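Local coordinates for protein SAP-like pentraxin (Limulus polyphemus, PDB 3FLP) that probably acts as a calcium-dependent lectin of the pentraxin family, binding two calcium ions per subunit and assembling into doubly stacked heptameric rings, at residues K8-F19 with F153-S164; V105-M113 with T124-I134. All coordinates share one frame; numbering follows the deposited sequence.

Contact 1. Residues K8-F19 with F153-S164. With CA (calcium ion), chain P.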
loop_
_atom_site.group_PDB
_atom_site.type_symbol
_atom_site.label_atom_id
_atom_site.label_comp_id
_atom_site.label_asym_id
_atom_site.label_seq_id
_atom_site.Cartn_x
_atom_site.Cartn_y
_atom_site.Cartn_z
ATOM N N LYS A 8 -4.654 -35.154 11.900
ATOM C CA LYS A 8 -5.692 -36.104 12.254
ATOM C C LYS A 8 -5.100 -37.354 12.899
ATOM O O LYS A 8 -3.913 -37.656 12.747
ATOM C CB LYS A 8 -6.506 -36.499 11.010
ATOM C CG LYS A 8 -5.814 -37.516 10.115
ATOM C CD LYS A 8 -6.689 -37.936 8.938
ATOM C CE LYS A 8 -5.920 -38.873 8.009
ATOM N NZ LYS A 8 -6.738 -39.280 6.835
ATOM N N ILE A 9 -5.943 -38.073 13.626
ATOM C CA ILE A 9 -5.536 -39.305 14.281
ATOM C C ILE A 9 -6.487 -40.385 13.789
ATOM O O ILE A 9 -7.706 -40.191 13.788
ATOM C CB ILE A 9 -5.674 -39.214 15.825
ATOM C CG1 ILE A 9 -4.746 -38.126 16.385
ATOM C CG2 ILE A 9 -5.372 -40.572 16.449
ATOM C CD1 ILE A 9 -3.280 -38.435 16.252
ATOM N N SER A 10 -5.932 -41.509 13.354
ATOM C CA SER A 10 -6.743 -42.626 12.894
ATOM C C SER A 10 -6.771 -43.699 13.975
ATOM O O SER A 10 -5.727 -44.090 14.498
ATOM C CB SER A 10 -6.164 -43.223 11.604
ATOM O OG SER A 10 -6.161 -42.273 10.555
ATOM N N PHE A 11 -7.976 -44.145 14.316
ATOM C CA PHE A 11 -8.186 -45.196 15.308
ATOM C C PHE A 11 -8.576 -46.383 14.430
ATOM O O PHE A 11 -9.744 -46.569 14.105
ATOM C CB PHE A 11 -9.326 -44.787 16.248
ATOM C CG PHE A 11 -9.008 -43.574 17.088
ATOM C CD1 PHE A 11 -8.339 -43.706 18.300
ATOM C CD2 PHE A 11 -9.334 -42.299 16.640
ATOM C CE1 PHE A 11 -7.995 -42.581 19.055
ATOM C CE2 PHE A 11 -8.994 -41.169 17.383
ATOM C CZ PHE A 11 -8.322 -41.311 18.595
ATOM N N PRO A 12 -7.582 -47.197 14.031
ATOM C CA PRO A 12 -7.656 -48.387 13.172
ATOM C C PRO A 12 -8.770 -49.392 13.411
ATOM O O PRO A 12 -9.472 -49.791 12.477
ATOM C CB PRO A 12 -6.278 -49.028 13.346
ATOM C CG PRO A 12 -5.399 -47.866 13.710
ATOM C CD PRO A 12 -6.263 -47.132 14.686
ATOM N N GLY A 13 -8.918 -49.812 14.657
ATOM C CA GLY A 13 -9.922 -50.802 14.992
ATOM C C GLY A 13 -9.472 -51.410 16.302
ATOM O O GLY A 13 -8.270 -51.534 16.557
ATOM N N THR A 14 -10.425 -51.796 17.137
ATOM C CA THR A 14 -10.091 -52.350 18.433
ATOM C C THR A 14 -10.312 -53.857 18.560
ATOM O O THR A 14 -11.287 -54.409 18.054
ATOM C CB THR A 14 -10.895 -51.625 19.546
ATOM O OG1 THR A 14 -10.577 -50.227 19.539
ATOM C CG2 THR A 14 -10.572 -52.206 20.914
ATOM N N GLN A 15 -9.378 -54.513 19.235
ATOM C CA GLN A 15 -9.473 -55.940 19.494
ATOM C C GLN A 15 -8.547 -56.282 20.645
ATOM O O GLN A 15 -7.326 -56.251 20.502
ATOM C CB GLN A 15 -9.104 -56.767 18.263
ATOM C CG GLN A 15 -9.288 -58.261 18.498
ATOM C CD GLN A 15 -9.221 -59.076 17.224
ATOM O OE1 GLN A 15 -8.189 -59.120 16.550
ATOM N NE2 GLN A 15 -10.330 -59.728 16.882
ATOM N N ASN A 16 -9.147 -56.584 21.792
ATOM C CA ASN A 16 -8.402 -56.937 22.995
ATOM C C ASN A 16 -7.208 -57.803 22.609
ATOM O O ASN A 16 -7.349 -58.732 21.813
ATOM C CB ASN A 16 -9.311 -57.700 23.961
ATOM C CG ASN A 16 -8.715 -57.820 25.348
ATOM O OD1 ASN A 16 -7.649 -58.402 25.529
ATOM N ND2 ASN A 16 -9.403 -57.261 26.337
ATOM N N PRO A 17 -6.016 -57.520 23.169
ATOM C CA PRO A 17 -5.699 -56.465 24.141
ATOM C C PRO A 17 -5.293 -55.115 23.536
ATOM O O PRO A 17 -4.733 -54.269 24.237
ATOM C CB PRO A 17 -4.558 -57.085 24.931
ATOM C CG PRO A 17 -3.762 -57.734 23.832
ATOM C CD PRO A 17 -4.842 -58.389 22.953
ATOM N N LYS A 18 -5.562 -54.912 22.250
ATOM C CA LYS A 18 -5.198 -53.650 21.609
ATOM C C LYS A 18 -6.355 -52.651 21.590
ATOM O O LYS A 18 -7.403 -52.907 20.989
ATOM C CB LYS A 18 -4.699 -53.893 20.182
ATOM C CG LYS A 18 -4.343 -52.602 19.445
ATOM C CD LYS A 18 -4.012 -52.838 17.971
ATOM C CE LYS A 18 -3.782 -51.516 17.232
ATOM N NZ LYS A 18 -3.457 -51.705 15.785
ATOM N N PHE A 19 -6.156 -51.513 22.254
ATOM C CA PHE A 19 -7.174 -50.466 22.316
ATOM C C PHE A 19 -6.600 -49.108 21.888
ATOM O O PHE A 19 -6.166 -48.312 22.723
ATOM C CB PHE A 19 -7.742 -50.342 23.742
ATOM C CG PHE A 19 -8.303 -51.626 24.298
ATOM C CD1 PHE A 19 -7.473 -52.553 24.927
ATOM C CD2 PHE A 19 -9.665 -51.905 24.201
ATOM C CE1 PHE A 19 -7.995 -53.742 25.453
ATOM C CE2 PHE A 19 -10.197 -53.087 24.719
ATOM C CZ PHE A 19 -9.362 -54.008 25.345
ATOM N N PHE A 153 -10.894 -50.352 29.305
ATOM C CA PHE A 153 -11.546 -50.248 28.002
ATOM C C PHE A 153 -12.268 -51.525 27.583
ATOM O O PHE A 153 -11.889 -52.623 27.984
ATOM C CB PHE A 153 -10.519 -49.887 26.920
ATOM C CG PHE A 153 -9.719 -48.651 27.223
ATOM C CD1 PHE A 153 -10.325 -47.528 27.772
ATOM C CD2 PHE A 153 -8.356 -48.610 26.952
ATOM C CE1 PHE A 153 -9.584 -46.378 28.048
ATOM C CE2 PHE A 153 -7.605 -47.466 27.225
ATOM C CZ PHE A 153 -8.222 -46.348 27.774
ATOM N N GLU A 154 -13.305 -51.365 26.763
ATOM C CA GLU A 154 -14.092 -52.489 26.259
ATOM C C GLU A 154 -14.246 -52.337 24.752
ATOM O O GLU A 154 -14.693 -51.295 24.267
ATOM C CB GLU A 154 -15.473 -52.519 26.919
ATOM C CG GLU A 154 -15.429 -52.880 28.391
ATOM C CD GLU A 154 -16.805 -52.883 29.037
ATOM O OE1 GLU A 154 -17.371 -51.787 29.259
ATOM O OE2 GLU A 154 -17.315 -53.988 29.318
ATOM N N GLU A 155 -13.888 -53.379 24.010
ATOM C CA GLU A 155 -13.957 -53.321 22.555
ATOM C C GLU A 155 -15.317 -52.955 21.969
ATOM O O GLU A 155 -15.380 -52.263 20.954
ATOM C CB GLU A 155 -13.438 -54.628 21.932
ATOM C CG GLU A 155 -14.063 -55.913 22.462
ATOM C CD GLU A 155 -13.412 -57.178 21.881
ATOM O OE1 GLU A 155 -12.178 -57.355 22.033
ATOM O OE2 GLU A 155 -14.140 -58.000 21.275
ATOM N N GLN A 156 -16.401 -53.390 22.602
ATOM C CA GLN A 156 -17.725 -53.069 22.082
ATOM C C GLN A 156 -18.135 -51.608 22.283
ATOM O O GLN A 156 -19.159 -51.175 21.765
ATOM C CB GLN A 156 -18.776 -54.004 22.681
ATOM C CG GLN A 156 -18.709 -55.423 22.115
ATOM C CD GLN A 156 -19.866 -56.300 22.576
ATOM O OE1 GLN A 156 -20.027 -56.566 23.774
ATOM N NE2 GLN A 156 -20.681 -56.754 21.623
ATOM N N GLU A 157 -17.335 -50.845 23.020
ATOM C CA GLU A 157 -17.645 -49.435 23.245
ATOM C C GLU A 157 -16.608 -48.511 22.599
ATOM O O GLU A 157 -16.677 -47.287 22.744
ATOM C CB GLU A 157 -17.751 -49.153 24.743
ATOM C CG GLU A 157 -18.856 -49.958 25.427
ATOM C CD GLU A 157 -18.897 -49.755 26.934
ATOM O OE1 GLU A 157 -17.830 -49.828 27.570
ATOM O OE2 GLU A 157 -19.994 -49.533 27.488
ATOM N N SER A 158 -15.658 -49.095 21.874
ATOM C CA SER A 158 -14.623 -48.306 21.217
ATOM C C SER A 158 -15.157 -47.620 19.963
ATOM O O SER A 158 -16.194 -48.008 19.417
ATOM C CB SER A 158 -13.433 -49.192 20.837
ATOM O OG SER A 158 -13.760 -50.036 19.750
ATOM N N TRP A 159 -14.448 -46.593 19.512
ATOM C CA TRP A 159 -14.845 -45.873 18.312
ATOM C C TRP A 159 -13.684 -45.900 17.331
ATOM O O TRP A 159 -12.579 -45.475 17.663
ATOM C CB TRP A 159 -15.188 -44.421 18.634
ATOM C CG TRP A 159 -15.749 -43.681 17.456
ATOM C CD1 TRP A 159 -17.051 -43.666 17.041
ATOM C CD2 TRP A 159 -15.024 -42.869 16.523
ATOM N NE1 TRP A 159 -17.183 -42.899 15.912
ATOM C CE2 TRP A 159 -15.956 -42.395 15.569
ATOM C CE3 TRP A 159 -13.677 -42.495 16.399
ATOM C CZ2 TRP A 159 -15.585 -41.563 14.504
ATOM C CZ3 TRP A 159 -13.307 -41.662 15.338
ATOM C CH2 TRP A 159 -14.264 -41.208 14.406
ATOM N N SER A 160 -13.935 -46.403 16.130
ATOM C CA SER A 160 -12.903 -46.465 15.107
ATOM C C SER A 160 -13.221 -45.473 13.996
ATOM O O SER A 160 -14.382 -45.278 13.640
ATOM C CB SER A 160 -12.801 -47.882 14.538
ATOM O OG SER A 160 -12.320 -48.776 15.529
ATOM N N GLY A 161 -12.180 -44.852 13.458
ATOM C CA GLY A 161 -12.352 -43.878 12.401
ATOM C C GLY A 161 -11.246 -42.852 12.493
ATOM O O GLY A 161 -10.231 -43.086 13.151
ATOM N N GLU A 162 -11.432 -41.713 11.838
ATOM C CA GLU A 162 -10.429 -40.661 11.867
ATOM C C GLU A 162 -11.004 -39.444 12.586
ATOM O O GLU A 162 -12.194 -39.133 12.467
ATOM C CB GLU A 162 -9.994 -40.314 10.437
ATOM C CG GLU A 162 -9.434 -41.537 9.698
ATOM C CD GLU A 162 -9.103 -41.284 8.237
ATOM O OE1 GLU A 162 -9.394 -40.188 7.718
ATOM O OE2 GLU A 162 -8.554 -42.195 7.596
ATOM N N LEU A 163 -10.155 -38.762 13.345
ATOM C CA LEU A 163 -10.593 -37.599 14.100
ATOM C C LEU A 163 -9.596 -36.451 14.000
ATOM O O LEU A 163 -8.385 -36.667 13.957
ATOM C CB LEU A 163 -10.798 -38.001 15.567
ATOM C CG LEU A 163 -11.319 -36.964 16.558
ATOM C CD1 LEU A 163 -12.052 -37.676 17.697
ATOM C CD2 LEU A 163 -10.166 -36.119 17.078
ATOM N N SER A 164 -10.112 -35.230 13.947
ATOM C CA SER A 164 -9.250 -34.059 13.893
ATOM C C SER A 164 -9.973 -32.806 14.369
ATOM O O SER A 164 -11.194 -32.801 14.533
ATOM C CB SER A 164 -8.699 -33.844 12.484
ATOM O OG SER A 164 -9.577 -33.068 11.707
HETATM CA CA CA P . -17.033 -49.577 29.789
HETATM O O HOH W 1 -19.385 -49.527 30.011
HETATM O O HOH W 2 -14.841 -49.581 28.900
#

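Contact 2. Residues V105-M113 with T124-I134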
loop_
_atom_site.group_PDB
_atom_site.type_symbol
_atom_site.label_atom_id
_atom_site.label_comp_id
_atom_site.label_asym_id
_atom_site.label_seq_id
_atom_site.Cartn_x
_atom_site.Cartn_y
_atom_site.Cartn_z
ATOM N N VAL A 105 -23.128 -29.948 22.924
ATOM C CA VAL A 105 -23.225 -28.793 23.808
ATOM C C VAL A 105 -23.972 -29.197 25.079
ATOM O O VAL A 105 -25.112 -29.658 25.013
ATOM C CB VAL A 105 -23.988 -27.647 23.112
ATOM C CG1 VAL A 105 -24.299 -26.534 24.097
ATOM C CG2 VAL A 105 -23.150 -27.115 21.940
ATOM N N TRP A 106 -23.326 -29.029 26.229
ATOM C CA TRP A 106 -23.945 -29.392 27.498
ATOM C C TRP A 106 -23.867 -28.284 28.533
ATOM O O TRP A 106 -22.818 -27.667 28.725
ATOM C CB TRP A 106 -23.290 -30.633 28.105
ATOM C CG TRP A 106 -23.819 -30.931 29.486
ATOM C CD1 TRP A 106 -25.072 -31.375 29.806
ATOM C CD2 TRP A 106 -23.129 -30.752 30.728
ATOM N NE1 TRP A 106 -25.207 -31.484 31.170
ATOM C CE2 TRP A 106 -24.029 -31.109 31.761
ATOM C CE3 TRP A 106 -21.839 -30.325 31.070
ATOM C CZ2 TRP A 106 -23.680 -31.054 33.115
ATOM C CZ3 TRP A 106 -21.489 -30.269 32.420
ATOM C CH2 TRP A 106 -22.411 -30.633 33.425
ATOM N N SER A 107 -24.981 -28.059 29.218
ATOM C CA SER A 107 -25.041 -27.047 30.256
ATOM C C SER A 107 -25.656 -27.641 31.513
ATOM O O SER A 107 -26.831 -28.008 31.520
ATOM C CB SER A 107 -25.884 -25.858 29.790
ATOM O OG SER A 107 -25.931 -24.860 30.795
ATOM N N GLY A 108 -24.859 -27.744 32.569
ATOM C CA GLY A 108 -25.366 -28.280 33.815
ATOM C C GLY A 108 -26.164 -27.223 34.554
ATOM O O GLY A 108 -26.904 -27.535 35.492
ATOM N N VAL A 109 -26.020 -25.969 34.135
ATOM C CA VAL A 109 -26.734 -24.873 34.776
ATOM C C VAL A 109 -28.236 -25.050 34.592
ATOM O O VAL A 109 -28.998 -24.915 35.547
ATOM C CB VAL A 109 -26.314 -23.490 34.200
ATOM C CG1 VAL A 109 -27.034 -22.389 34.935
ATOM C CG2 VAL A 109 -24.804 -23.295 34.334
ATOM N N ASP A 110 -28.659 -25.359 33.366
ATOM C CA ASP A 110 -30.076 -25.553 33.081
ATOM C C ASP A 110 -30.399 -26.993 32.687
ATOM O O ASP A 110 -31.559 -27.337 32.489
ATOM C CB ASP A 110 -30.531 -24.586 31.972
ATOM C CG ASP A 110 -29.866 -24.864 30.620
ATOM O OD1 ASP A 110 -28.925 -25.692 30.549
ATOM O OD2 ASP A 110 -30.289 -24.239 29.624
ATOM N N GLY A 111 -29.370 -27.831 32.582
ATOM C CA GLY A 111 -29.576 -29.222 32.215
ATOM C C GLY A 111 -29.938 -29.443 30.753
ATOM O O GLY A 111 -30.549 -30.452 30.400
ATOM N N ARG A 112 -29.562 -28.505 29.891
ATOM C CA ARG A 112 -29.865 -28.627 28.473
ATOM C C ARG A 112 -28.731 -29.233 27.662
ATOM O O ARG A 112 -27.560 -28.899 27.843
ATOM C CB ARG A 112 -30.232 -27.268 27.872
ATOM C CG ARG A 112 -30.439 -27.314 26.362
ATOM C CD ARG A 112 -31.012 -26.016 25.834
ATOM N NE ARG A 112 -32.332 -25.748 26.394
ATOM C CZ ARG A 112 -33.080 -24.697 26.079
ATOM N NH1 ARG A 112 -32.643 -23.802 25.200
ATOM N NH2 ARG A 112 -34.270 -24.543 26.645
ATOM N N MET A 113 -29.105 -30.132 26.760
ATOM C CA MET A 113 -28.163 -30.800 25.871
ATOM C C MET A 113 -28.557 -30.449 24.444
ATOM O O MET A 113 -29.737 -30.410 24.113
ATOM C CB MET A 113 -28.230 -32.322 26.053
ATOM C CG MET A 113 -27.665 -33.123 24.878
ATOM S SD MET A 113 -28.145 -34.869 24.930
ATOM C CE MET A 113 -27.431 -35.488 23.381
ATOM N N THR A 124 -32.539 -30.510 20.728
ATOM C CA THR A 124 -32.106 -30.399 22.112
ATOM C C THR A 124 -32.853 -31.376 23.007
ATOM O O THR A 124 -33.846 -31.982 22.603
ATOM C CB THR A 124 -32.351 -28.978 22.657
ATOM O OG1 THR A 124 -33.758 -28.712 22.647
ATOM C CG2 THR A 124 -31.640 -27.927 21.792
ATOM N N MET A 125 -32.356 -31.524 24.229
ATOM C CA MET A 125 -32.971 -32.400 25.206
ATOM C C MET A 125 -32.806 -31.784 26.595
ATOM O O MET A 125 -31.742 -31.253 26.930
ATOM C CB MET A 125 -32.333 -33.788 25.151
ATOM C CG MET A 125 -33.059 -34.819 25.997
ATOM S SD MET A 125 -32.693 -36.492 25.470
ATOM C CE MET A 125 -33.727 -36.602 24.022
ATOM N N GLU A 126 -33.867 -31.847 27.392
ATOM C CA GLU A 126 -33.849 -31.284 28.730
ATOM C C GLU A 126 -33.476 -32.317 29.781
ATOM O O GLU A 126 -33.410 -33.516 29.502
ATOM C CB GLU A 126 -35.221 -30.693 29.065
ATOM C CG GLU A 126 -35.647 -29.527 28.173
ATOM C CD GLU A 126 -34.622 -28.404 28.135
ATOM O OE1 GLU A 126 -34.121 -28.011 29.210
ATOM O OE2 GLU A 126 -34.320 -27.908 27.032
ATOM N N ASN A 127 -33.215 -31.830 30.986
ATOM C CA ASN A 127 -32.877 -32.675 32.114
ATOM C C ASN A 127 -31.714 -33.635 31.912
ATOM O O ASN A 127 -31.809 -34.821 32.221
ATOM C CB ASN A 127 -34.137 -33.410 32.561
ATOM C CG ASN A 127 -35.212 -32.446 33.020
ATOM O OD1 ASN A 127 -35.040 -31.747 34.018
ATOM N ND2 ASN A 127 -36.317 -32.378 32.276
ATOM N N VAL A 128 -30.612 -33.110 31.392
ATOM C CA VAL A 128 -29.405 -33.909 31.205
ATOM C C VAL A 128 -28.349 -33.324 32.136
ATOM O O VAL A 128 -27.799 -32.254 31.867
ATOM C CB VAL A 128 -28.869 -33.848 29.750
ATOM C CG1 VAL A 128 -27.580 -34.647 29.653
ATOM C CG2 VAL A 128 -29.903 -34.408 28.775
ATOM N N GLY A 129 -28.087 -34.021 33.237
ATOM C CA GLY A 129 -27.099 -33.556 34.198
ATOM C C GLY A 129 -27.456 -32.205 34.782
ATOM O O GLY A 129 -26.577 -31.401 35.084
ATOM N N LYS A 130 -28.751 -31.949 34.944
ATOM C CA LYS A 130 -29.202 -30.679 35.491
ATOM C C LYS A 130 -28.715 -30.497 36.924
ATOM O O LYS A 130 -28.917 -31.368 37.775
ATOM C CB LYS A 130 -30.726 -30.584 35.433
ATOM C CG LYS A 130 -31.276 -29.293 36.010
ATOM C CD LYS A 130 -32.728 -29.084 35.615
ATOM C CE LYS A 130 -33.311 -27.856 36.294
ATOM N NZ LYS A 130 -34.507 -27.356 35.556
ATOM N N GLY A 131 -28.068 -29.360 37.175
ATOM C CA GLY A 131 -27.544 -29.070 38.495
ATOM C C GLY A 131 -26.226 -29.784 38.760
ATOM O O GLY A 131 -25.628 -29.628 39.822
ATOM N N HIS A 132 -25.763 -30.573 37.798
ATOM C CA HIS A 132 -24.515 -31.294 37.985
ATOM C C HIS A 132 -23.294 -30.482 37.583
ATOM O O HIS A 132 -23.302 -29.777 36.577
ATOM C CB HIS A 132 -24.502 -32.600 37.187
ATOM C CG HIS A 132 -23.233 -33.380 37.342
ATOM N ND1 HIS A 132 -22.890 -34.017 38.515
ATOM C CD2 HIS A 132 -22.213 -33.605 36.480
ATOM C CE1 HIS A 132 -21.714 -34.602 38.370
ATOM N NE2 HIS A 132 -21.282 -34.367 37.144
ATOM N N GLN A 133 -22.245 -30.597 38.387
ATOM C CA GLN A 133 -20.981 -29.930 38.126
ATOM C C GLN A 133 -19.924 -31.021 38.084
ATOM O O GLN A 133 -19.751 -31.758 39.051
ATOM C CB GLN A 133 -20.626 -28.953 39.243
ATOM C CG GLN A 133 -21.463 -27.690 39.267
ATOM C CD GLN A 133 -20.992 -26.716 40.329
ATOM O OE1 GLN A 133 -19.795 -26.414 40.421
ATOM N NE2 GLN A 133 -21.926 -26.215 41.136
ATOM N N ILE A 134 -19.231 -31.136 36.962
ATOM C CA ILE A 134 -18.191 -32.146 36.841
ATOM C C ILE A 134 -17.051 -31.751 37.775
ATOM O O ILE A 134 -16.465 -30.678 37.638
ATOM C CB ILE A 134 -17.686 -32.244 35.380
ATOM C CG1 ILE A 134 -18.851 -32.653 34.472
ATOM C CG2 ILE A 134 -16.547 -33.249 35.281
ATOM C CD1 ILE A 134 -18.529 -32.620 33.003
HETATM O O HOH W 3 -33.101 -29.061 31.424
HETATM O O HOH W 4 -34.009 -26.020 33.215
#

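Contact 1. Residues K8-F19 with F153-S164
Glu162 OE1 is gripped by two lysines. Lys8 NZ donates to it across the contact at 2.9 Å, and Lys41 of the neighbouring strand 33-42 makes a second salt bridge. The ammonium group of Lys8 comes from above the carboxylate plane, 58° out of it. The lysine reaches that far because its chain is fully extended beyond CG. Ser10 lies on the same face of the sheet, with its OG 3.5 Å from Glu162 CG.

Strands 8-11 and 161-164 run antiparallel here. Ile9 pairs with Leu163 through two backbone bonds, and Phe11 pairs with Gly161 in the same way. On the other face, Phe11 sets the edge of its ring against Leu163 CB (CE2 to CB, 4.1 Å). Its CD2 also meets the edge of the Trp159 indole. Ile9 CG2 of the same strand covers one face of the Phe11 ring near its rim.

Beyond the strands the two segments stay together, through loops and the 3-10 turn 155-157. Thr14 CG2 rests on Glu155 CB, while Thr14 OG1 is hydrogen-bonded to Gln144. Glu155 OE1 accepts from Asn16 N at 3.1 Å, nearly along its C-O axis. Phe19 and Phe153 run antiparallel alongside each other, Phe19 CD2 3.5 Å from Phe153 CB, and their rings meet obliquely with planes at 52°.

Glu154 OE1 and Glu157 OE1 bind a calcium ion at 2.3 and 2.4 Å, and Glu145 and Asp147 complete its protein ligands. The loop carrying Glu154 and Glu157 is thus tied to 8-19 by Glu155 and Phe153, and the lysine pair probably keeps Glu162 ionised.

Contact 2. Residues V105-M113 with T124-I134
The hairpin of strands 112-117 and 120-125 ends here, against the turn that leads out of strand 100-107. Met113 and Met125 form an antiparallel hydrogen-bonded pair. The chain then leaves the strand, but Val128 N still donates to Gly111 O at 2.8 Å.

Trp106 lies along the loop with its indole edge toward the backbone. CG is anti to the backbone N (chi1 174°), which carries NE1 to Val128 O at 2.8 Å. The oxygen lies in the ring plane, yet the donor stands 41° out of the carbonyl plane. Further round the edge, CZ2 meets Gly129 O and CH2 meets His132 O. Ile134 CD1 approaches CZ3 obliquely, at 3.8 Å.

Gly131 N donates to Gly108 O at 2.7 Å from the type II turn 129-132. Val128 CG2 packs on Met113 CB at 3.8 Å. Arg112 NE makes a weak bond to Glu126 OE2 (3.0 Å), part of a salt bridge with the two flat groups nearly perpendicular. The arginine also pairs with Glu95 of a neighbouring subunit. One water bridges Asp110 O, Glu126 OE1 and Asn127 N.

Asp110 OD1 accepts from Arg112 N, an Asx turn in the tight link between antiparallel strands 100-107 and 112-117, as in a beta hairpin of the pentraxin sandwich.

How the contacts relate
Contact 1 and contact 2 lie on opposite sides of the chain's centre. Their own centres are 28 Å apart, their nearest atoms are about 14 Å apart, and they do not touch. Both reach the same antiparallel sheet. Strand 33-42 joins them, since it pairs with 161-169 on one side and 100-107 on the other. Along the chain, both segments of contact 2 fall between the two segments of contact 1. Contact 1 brings together distant parts of the chain and includes ligands of one calcium ion. Contact 2 is local, within and beside a hairpin. Each also touches a different neighbouring subunit, so both lie beside subunit interfaces of the assembly.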